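Local coordinates for NleG5-1 effector (PDB 5VGC), which probably acts as a ubiquitin ligase effector with a RING-like domain, and binds calcium ions, at residues Cys125-Glu130 with Val196-Ala201; Cys143-Cys148 with Met166-Met171. The protein carries 1 engineered substitution. All blocks are in the same frame, centred on the assembly; numbering follows the deposited sequence.

Interaction 1: residues Cys125-Glu130 with Val196-Ala201; sequences CAFNVE and VGRDNA. Engineered in segment 196-201: A201 (natural residue Cys). With CA (calcium ion), chain F; CA (calcium ion), chain G.
The F127 ring receives R198 over one face: CB of R198 is the atom of that side chain that meets the ring, 3.8 Å from CD2 of F127 and 27° off the ring normal, a CH-pi contact. At the edge, in the plane of the ring, lie the carbonyl O of C125 and water 1. The guanidinium of R198 is turned 37° from the ring plane. F127 places its CG between its own backbone N and carbonyl carbon (chi1 63°), which swings the ring across to the arginine.

Beside this pair, C125 sends its sulfur against the V196-G197 peptide, SG of C125 lying 3.4 Å from N of G197. The rest of the junction is bridged by water. The carbonyl O of C125 accepts from two of them: water 1 at 2.9 Å and water 2 at 2.7 Å. Water 1 also donates to O of V196, 2.7 Å away, whereas water 2 accepts from N of R198 at 2.8 Å. One polar atom on the helix end is thus linked through two waters to O of V196 and N of R198, on either side of G197 in sequence. The two segments together bury 204 Å².

Farther along, the carboxylate of E130 bridges two calcium ions, OE1 at 2.4 Å from one and OE2 at 2.2 Å from the other. E151 also binds the ion held by OE1, and waters 3 and 4 bind the other.

In the fold, C125 ends helix 111-125, and this water-bridged join to the loop after strand 195-196 belongs to the domain assigned to the RING clan. F127 opens strand 127-128. Strand 152-157 pairs with both segments, G153 with F127 and F155 with V196. F155 also meets the F127 ring and touches R198, while A132 of helix 129-132 packs on F127 and R198.

Interaction 2: residues Cys143-Cys148 with Met166-Met171; sequences CPVTLC and MLYDKM
C143 holds its sulfur anti to the backbone N (chi1 168°), which carries SG across to the strand, and Y168 turns its ring beside its own backbone N (chi1 -63°) to lie under P144. SG of C143 accepts from N of D169 at 3.3 Å, and the N-H...S angle of 177° makes this an almost straight hydrogen bond. Within the loop, N of T146 donates to SG of C143 at 3.3 Å, and N of V145 adds a weak bond. Two well-aimed N-H groups and a weak third thus meet SG, which may make the sulfur somewhat more acidic. Such a knuckle-like turn is consistent with the RING-like family assignment.

P144 crosses the Y168 ring at about a right angle. CD of P144 lies over one face, 3.9 Å from the Y168 ring centroid and displaced toward the rim, while CG of P144 sits 3.6 Å from CE2 of Y168. CG of P144 also meets CE of M166 at 3.8 Å, and V145 CG2 comes to the edge of the tyrosine ring. CA of C143 points its hydrogen at O of L167, 3.6 Å away. T146 packs CG2 against CB of D169, 3.9 Å away.

This loop follows helix 138-141 and leads into strand 152-157. It lies along strand 164-169, which pairs with 152-157 through M166-M156 and Y168-V154, and D169 caps helix 170-178 with a weak bond to N of M171.

Both contacts lean on the same antiparallel sheet, but at different depths. Interaction 1 is a surface contact whose segment 125-130 carries calcium-binding E130; waters make its polar links, and a CH-pi pair and a cysteine sulfur on a peptide supply the direct contact. Interaction 2 is partly buried: its polar links are direct N-H to S bonds, and proline packs on tyrosine. Strand 152-157 pairs with strands from both, 127-128 and 195-196 in interaction 1 and 164-169 in interaction 2. Their centres lie about 13 Å apart, and they meet where F127 CZ packs on L167 CD1 at 3.6 Å and A126 CB on K170 CD at 3.8 Å.

Interaction 1: residues Cys125-Glu130 with Val196-Ala201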
ATOM      1  N   CYS A 125     -23.161  14.711 -16.755  1.00 25.71           N
ATOM      2  CA  CYS A 125     -22.847  16.132 -16.550  1.00 22.07           C
ATOM      3  C   CYS A 125     -22.317  16.846 -17.794  1.00 19.17           C
ATOM      4  O   CYS A 125     -22.342  18.087 -17.856  1.00 18.21           O
ATOM      5  CB  CYS A 125     -21.876  16.310 -15.382  1.00 22.59           C
ATOM      6  SG  CYS A 125     -22.590  16.000 -13.743  1.00 25.75           S
ATOM      7  N   ALA A 126     -21.843  16.084 -18.782  1.00 17.92           N
ATOM      8  CA  ALA A 126     -21.317  16.680 -20.020  1.00 16.22           C
ATOM      9  C   ALA A 126     -22.333  17.500 -20.783  1.00 17.25           C
ATOM     10  O   ALA A 126     -23.496  17.083 -20.888  1.00 19.82           O
ATOM     11  CB  ALA A 126     -20.758  15.603 -20.929  1.00 16.52           C
ATOM     12  N   PHE A 127     -21.904  18.658 -21.310  1.00 15.87           N
ATOM     13  CA  PHE A 127     -22.800  19.543 -22.095  1.00 17.13           C
ATOM     14  C   PHE A 127     -22.131  20.049 -23.389  1.00 15.96           C
ATOM     15  O   PHE A 127     -20.893  20.171 -23.469  1.00 14.18           O
ATOM     16  CB  PHE A 127     -23.293  20.712 -21.237  1.00 18.26           C
ATOM     17  CG  PHE A 127     -22.195  21.633 -20.768  1.00 17.91           C
ATOM     18  CD1 PHE A 127     -21.829  22.746 -21.518  1.00 18.51           C
ATOM     19  CD2 PHE A 127     -21.521  21.391 -19.571  1.00 18.26           C
ATOM     20  CE1 PHE A 127     -20.807  23.598 -21.096  1.00 18.93           C
ATOM     21  CE2 PHE A 127     -20.505  22.239 -19.139  1.00 17.54           C
ATOM     22  CZ  PHE A 127     -20.147  23.347 -19.904  1.00 17.65           C
ATOM     23  N   ASN A 128     -22.966  20.338 -24.387  1.00 17.59           N
ATOM     24  CA  ASN A 128     -22.564  21.008 -25.628  1.00 17.30           C
ATOM     25  C   ASN A 128     -22.111  22.437 -25.282  1.00 16.46           C
ATOM     26  O   ASN A 128     -22.938  23.290 -24.905  1.00 18.05           O
ATOM     27  CB  ASN A 128     -23.785  21.004 -26.577  1.00 20.07           C
ATOM     28  CG  ASN A 128     -23.531  21.680 -27.922  1.00 20.47           C
ATOM     29  OD1 ASN A 128     -22.864  22.704 -28.046  1.00 19.33           O
ATOM     30  ND2 ASN A 128     -24.096  21.102 -28.940  1.00 22.76           N
ATOM     31  N   VAL A 129     -20.810  22.687 -25.424  1.00 14.85           N
ATOM     32  CA  VAL A 129     -20.268  23.989 -25.019  1.00 14.77           C
ATOM     33  C   VAL A 129     -20.910  25.128 -25.798  1.00 16.55           C
ATOM     34  O   VAL A 129     -21.400  26.113 -25.183  1.00 18.12           O
ATOM     35  CB  VAL A 129     -18.733  24.045 -25.130  1.00 13.66           C
ATOM     36  CG1 VAL A 129     -18.185  25.391 -24.640  1.00 14.49           C
ATOM     37  CG2 VAL A 129     -18.129  22.884 -24.338  1.00 12.48           C
ATOM     38  N   GLU A 130     -20.935  25.012 -27.124  1.00 16.98           N
ATOM     39  CA  GLU A 130     -21.412  26.132 -27.940  1.00 18.92           C
ATOM     40  C   GLU A 130     -22.907  26.386 -27.714  1.00 21.19           C
ATOM     41  O   GLU A 130     -23.306  27.535 -27.621  1.00 23.23           O
ATOM     42  CB  GLU A 130     -20.886  26.172 -29.392  1.00 19.42           C
ATOM     43  CG  GLU A 130     -21.217  25.030 -30.296  1.00 19.93           C
ATOM     44  CD  GLU A 130     -20.165  24.726 -31.370  1.00 20.31           C
ATOM     45  OE1 GLU A 130     -18.967  25.046 -31.243  1.00 19.62           O
ATOM     46  OE2 GLU A 130     -20.551  24.118 -32.392  1.00 22.10           O
ATOM     47  N   VAL A 196     -19.607  17.979 -11.729  1.00 22.00           N
ATOM     48  CA  VAL A 196     -20.829  18.765 -11.515  1.00 27.54           C
ATOM     49  C   VAL A 196     -21.478  19.163 -12.830  1.00 24.96           C
ATOM     50  O   VAL A 196     -20.785  19.333 -13.839  1.00 21.80           O
ATOM     51  CB  VAL A 196     -20.564  20.034 -10.654  1.00 34.72           C
ATOM     52  CG1 VAL A 196     -20.097  19.656  -9.258  1.00 43.39           C
ATOM     53  CG2 VAL A 196     -19.537  20.956 -11.286  1.00 32.69           C
ATOM     54  N   GLY A 197     -22.808  19.304 -12.811  1.00 28.33           N
ATOM     55  CA  GLY A 197     -23.573  19.680 -14.001  1.00 26.40           C
ATOM     56  C   GLY A 197     -23.554  21.175 -14.285  1.00 25.66           C
ATOM     57  O   GLY A 197     -23.379  21.991 -13.372  1.00 25.15           O
ATOM     58  N   ARG A 198     -23.770  21.526 -15.555  1.00 28.29           N
ATOM     59  CA  ARG A 198     -23.718  22.927 -16.041  1.00 29.90           C
ATOM     60  C   ARG A 198     -24.467  23.929 -15.135  1.00 29.84           C
ATOM     61  O   ARG A 198     -23.981  25.035 -14.888  1.00 26.51           O
ATOM     62  CB  ARG A 198     -24.202  23.011 -17.505  1.00 32.69           C
ATOM     63  CG  ARG A 198     -24.762  24.361 -17.986  1.00 39.57           C
ATOM     64  CD  ARG A 198     -23.635  25.376 -18.079  1.00 52.18           C
ATOM     65  NE  ARG A 198     -24.009  26.738 -18.492  1.00 36.30           N
ATOM     66  CZ  ARG A 198     -23.698  27.873 -17.850  1.00 33.91           C
ATOM     67  NH1 ARG A 198     -24.084  29.036 -18.362  1.00 50.77           N
ATOM     68  NH2 ARG A 198     -23.019  27.865 -16.707  1.00 35.30           N
ATOM     69  N   ASP A 199     -25.640  23.531 -14.647  1.00 31.05           N
ATOM     70  CA  ASP A 199     -26.477  24.414 -13.842  1.00 39.70           C
ATOM     71  C   ASP A 199     -26.012  24.572 -12.408  1.00 40.98           C
ATOM     72  O   ASP A 199     -26.561  25.422 -11.694  1.00 38.61           O
ATOM     73  CB  ASP A 199     -27.932  23.923 -13.831  1.00 48.05           C
ATOM     74  CG  ASP A 199     -28.537  23.854 -15.224  1.00 66.37           C
ATOM     75  OD1 ASP A 199     -28.129  24.647 -16.114  1.00 48.43           O
ATOM     76  OD2 ASP A 199     -29.426  22.999 -15.425  1.00 89.13           O
ATOM     77  N   ASN A 200     -25.029  23.778 -11.971  1.00 35.65           N
ATOM     78  CA  ASN A 200     -24.537  23.883 -10.598  1.00 37.24           C
ATOM     79  C   ASN A 200     -23.367  24.862 -10.428  1.00 31.26           C
ATOM     80  O   ASN A 200     -22.913  25.087  -9.296  1.00 30.21           O
ATOM     81  CB  ASN A 200     -24.182  22.493 -10.061  1.00 46.55           C
ATOM     82  CG  ASN A 200     -25.391  21.568  -9.980  1.00 48.28           C
ATOM     83  OD1 ASN A 200     -26.539  22.024  -9.963  1.00 43.99           O
ATOM     84  ND2 ASN A 200     -25.132  20.258  -9.931  1.00 81.48           N
ATOM     85  N   ALA A 201     -22.902  25.452 -11.527  1.00 26.38           N
ATOM     86  CA  ALA A 201     -21.808  26.415 -11.493  1.00 26.27           C
ATOM     87  C   ALA A 201     -22.089  27.631 -12.364  1.00 24.82           C
ATOM     88  O   ALA A 201     -22.712  27.523 -13.423  1.00 25.42           O
ATOM     89  CB  ALA A 201     -20.519  25.739 -11.956  1.00 30.12           C
TER
HETATM   90 CA    CA F 304     -19.799  22.864 -33.976  1.00 17.82          CA
HETATM   91 CA    CA G 305     -16.577  24.935 -31.744  0.50  8.43          CA
HETATM   92  O   HOH W   1     -20.616  19.929 -16.446  1.00  7.39           O
HETATM   93  O   HOH W   2     -24.612  19.240 -17.030  1.00 23.37           O
HETATM   94  O   HOH W   3     -19.306  21.158 -32.052  1.00 12.14           O
HETATM   95  O   HOH W   4     -22.018  22.344 -33.460  1.00 20.76           O

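Interaction 2: residues Cys143-Cys148 with Met166-Met171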
ATOM      1  N   CYS A 143      -9.813  23.773 -22.253  1.00 19.12           N
ATOM      2  CA  CYS A 143      -9.519  22.655 -21.355  1.00 17.81           C
ATOM      3  C   CYS A 143      -8.070  22.635 -20.892  1.00 18.65           C
ATOM      4  O   CYS A 143      -7.166  22.795 -21.714  1.00 19.21           O
ATOM      5  CB  CYS A 143      -9.887  21.333 -22.037  1.00 18.64           C
ATOM      6  SG  CYS A 143      -9.304  19.827 -21.231  1.00 18.28           S
ATOM      7  N   PRO A 144      -7.832  22.437 -19.573  1.00  9.90           N
ATOM      8  CA  PRO A 144      -6.428  22.404 -19.085  1.00 10.00           C
ATOM      9  C   PRO A 144      -5.606  21.228 -19.605  1.00 14.68           C
ATOM     10  O   PRO A 144      -4.377  21.322 -19.624  1.00 16.33           O
ATOM     11  CB  PRO A 144      -6.563  22.337 -17.571  1.00  8.77           C
ATOM     12  CG  PRO A 144      -7.975  22.700 -17.266  1.00 11.93           C
ATOM     13  CD  PRO A 144      -8.787  22.275 -18.461  1.00 13.08           C
ATOM     14  N   VAL A 145      -6.273  20.144 -20.035  1.00 12.95           N
ATOM     15  CA  VAL A 145      -5.600  18.996 -20.609  1.00 13.16           C
ATOM     16  C   VAL A 145      -5.390  19.191 -22.115  1.00 17.00           C
ATOM     17  O   VAL A 145      -4.252  19.174 -22.568  1.00 26.11           O
ATOM     18  CB  VAL A 145      -6.374  17.690 -20.306  1.00 14.11           C
ATOM     19  CG1 VAL A 145      -5.672  16.480 -20.910  1.00 16.07           C
ATOM     20  CG2 VAL A 145      -6.528  17.500 -18.805  1.00 13.87           C
ATOM     21  N   THR A 146      -6.454  19.367 -22.895  1.00 17.84           N
ATOM     22  CA  THR A 146      -6.298  19.475 -24.373  1.00 22.51           C
ATOM     23  C   THR A 146      -5.728  20.815 -24.832  1.00 22.11           C
ATOM     24  O   THR A 146      -5.203  20.895 -25.942  1.00 25.25           O
ATOM     25  CB  THR A 146      -7.616  19.303 -25.138  1.00 17.60           C
ATOM     26  OG1 THR A 146      -8.537  20.249 -24.610  1.00 17.70           O
ATOM     27  CG2 THR A 146      -8.153  17.896 -24.986  1.00 16.99           C
ATOM     28  N   LEU A 147      -5.846  21.854 -23.998  1.00 20.16           N
ATOM     29  CA  LEU A 147      -5.489  23.237 -24.379  1.00 23.62           C
ATOM     30  C   LEU A 147      -6.346  23.752 -25.564  1.00 22.50           C
ATOM     31  O   LEU A 147      -5.889  24.560 -26.355  1.00 25.50           O
ATOM     32  CB  LEU A 147      -3.987  23.374 -24.666  1.00 23.72           C
ATOM     33  CG  LEU A 147      -3.007  22.830 -23.601  1.00 30.21           C
ATOM     34  CD1 LEU A 147      -1.570  22.903 -24.113  1.00 35.46           C
ATOM     35  CD2 LEU A 147      -3.114  23.553 -22.264  1.00 24.11           C
ATOM     36  N   CYS A 148      -7.590  23.267 -25.657  1.00 18.47           N
ATOM     37  CA  CYS A 148      -8.535  23.640 -26.711  1.00 17.85           C
ATOM     38  C   CYS A 148      -9.893  23.860 -26.101  1.00 13.23           C
ATOM     39  O   CYS A 148     -10.156  23.414 -25.012  1.00 10.74           O
ATOM     40  CB  CYS A 148      -8.665  22.519 -27.740  1.00 20.55           C
ATOM     41  SG  CYS A 148      -7.208  22.263 -28.725  1.00 36.52           S
ATOM     42  N   MET A 166     -13.480  23.957 -13.212  1.00 20.63           N
ATOM     43  CA  MET A 166     -12.981  24.270 -14.529  1.00 18.22           C
ATOM     44  C   MET A 166     -13.626  23.377 -15.543  1.00 14.42           C
ATOM     45  O   MET A 166     -14.127  22.288 -15.220  1.00 13.72           O
ATOM     46  CB  MET A 166     -11.470  24.157 -14.551  1.00 19.88           C
ATOM     47  CG  MET A 166     -10.825  25.261 -13.704  1.00 26.00           C
ATOM     48  SD  MET A 166      -9.203  25.778 -14.276  1.00 46.15           S
ATOM     49  CE  MET A 166      -8.188  24.365 -13.891  1.00 39.55           C
ATOM     50  N   LEU A 167     -13.628  23.878 -16.768  1.00 14.09           N
ATOM     51  CA  LEU A 167     -14.217  23.207 -17.906  1.00 12.96           C
ATOM     52  C   LEU A 167     -13.166  22.296 -18.523  1.00 11.07           C
ATOM     53  O   LEU A 167     -12.120  22.772 -18.919  1.00 11.44           O
ATOM     54  CB  LEU A 167     -14.687  24.236 -18.942  1.00 14.79           C
ATOM     55  CG  LEU A 167     -15.309  23.656 -20.216  1.00 15.47           C
ATOM     56  CD1 LEU A 167     -16.552  22.839 -19.858  1.00 15.70           C
ATOM     57  CD2 LEU A 167     -15.639  24.770 -21.207  1.00 19.02           C
ATOM     58  N   TYR A 168     -13.462  21.001 -18.603  1.00  9.76           N
ATOM     59  CA  TYR A 168     -12.582  20.027 -19.251  1.00  9.25           C
ATOM     60  C   TYR A 168     -13.280  19.391 -20.453  1.00 10.96           C
ATOM     61  O   TYR A 168     -14.526  19.313 -20.513  1.00 12.91           O
ATOM     62  CB  TYR A 168     -12.176  18.904 -18.265  1.00  8.46           C
ATOM     63  CG  TYR A 168     -11.366  19.388 -17.081  1.00  9.39           C
ATOM     64  CD1 TYR A 168     -11.966  20.030 -16.025  1.00 11.08           C
ATOM     65  CD2 TYR A 168     -10.006  19.183 -17.015  1.00 10.47           C
ATOM     66  CE1 TYR A 168     -11.243  20.485 -14.948  1.00 14.32           C
ATOM     67  CE2 TYR A 168      -9.267  19.638 -15.932  1.00 15.03           C
ATOM     68  CZ  TYR A 168      -9.911  20.292 -14.891  1.00 14.90           C
ATOM     69  OH  TYR A 168      -9.226  20.777 -13.792  1.00 18.93           O
ATOM     70  N   ASP A 169     -12.465  18.918 -21.388  1.00 12.61           N
ATOM     71  CA  ASP A 169     -12.921  18.066 -22.474  1.00 15.66           C
ATOM     72  C   ASP A 169     -13.337  16.700 -21.900  1.00 16.83           C
ATOM     73  O   ASP A 169     -12.541  15.988 -21.220  1.00 12.86           O
ATOM     74  CB  ASP A 169     -11.822  17.891 -23.531  1.00 20.55           C
ATOM     75  CG  ASP A 169     -12.352  17.368 -24.861  1.00 19.86           C
ATOM     76  OD1 ASP A 169     -12.937  16.275 -24.887  1.00 19.73           O
ATOM     77  OD2 ASP A 169     -12.164  18.050 -25.897  1.00 37.72           O
ATOM     78  N   LYS A 170     -14.591  16.349 -22.207  1.00 19.26           N
ATOM     79  CA  LYS A 170     -15.190  15.089 -21.783  1.00 17.57           C
ATOM     80  C   LYS A 170     -14.256  13.892 -22.009  1.00 14.74           C
ATOM     81  O   LYS A 170     -13.996  13.086 -21.080  1.00 19.94           O
ATOM     82  CB  LYS A 170     -16.494  14.889 -22.542  1.00 17.82           C
ATOM     83  CG  LYS A 170     -17.322  13.684 -22.117  1.00 19.48           C
ATOM     84  CD  LYS A 170     -18.474  13.508 -23.076  1.00 23.56           C
ATOM     85  CE  LYS A 170     -19.185  12.211 -22.771  1.00 27.49           C
ATOM     86  NZ  LYS A 170     -20.181  11.862 -23.813  1.00 32.33           N
ATOM     87  N   MET A 171     -13.749  13.783 -23.238  0.50 18.28           N
ATOM     88  CA  MET A 171     -12.836  12.708 -23.626  0.50 24.17           C
ATOM     89  C   MET A 171     -11.590  12.697 -22.733  0.50 25.77           C
ATOM     90  O   MET A 171     -11.102  11.614 -22.345  0.50 25.59           O
ATOM     91  CB  MET A 171     -12.433  12.833 -25.111  0.50 29.90           C
ATOM     92  CG  MET A 171     -13.576  12.670 -26.123  0.50 44.84           C
ATOM     93  SD  MET A 171     -13.206  12.886 -27.900  0.50 48.09           S
ATOM     94  CE  MET A 171     -13.097  14.670 -28.017  0.50 36.84           C
TER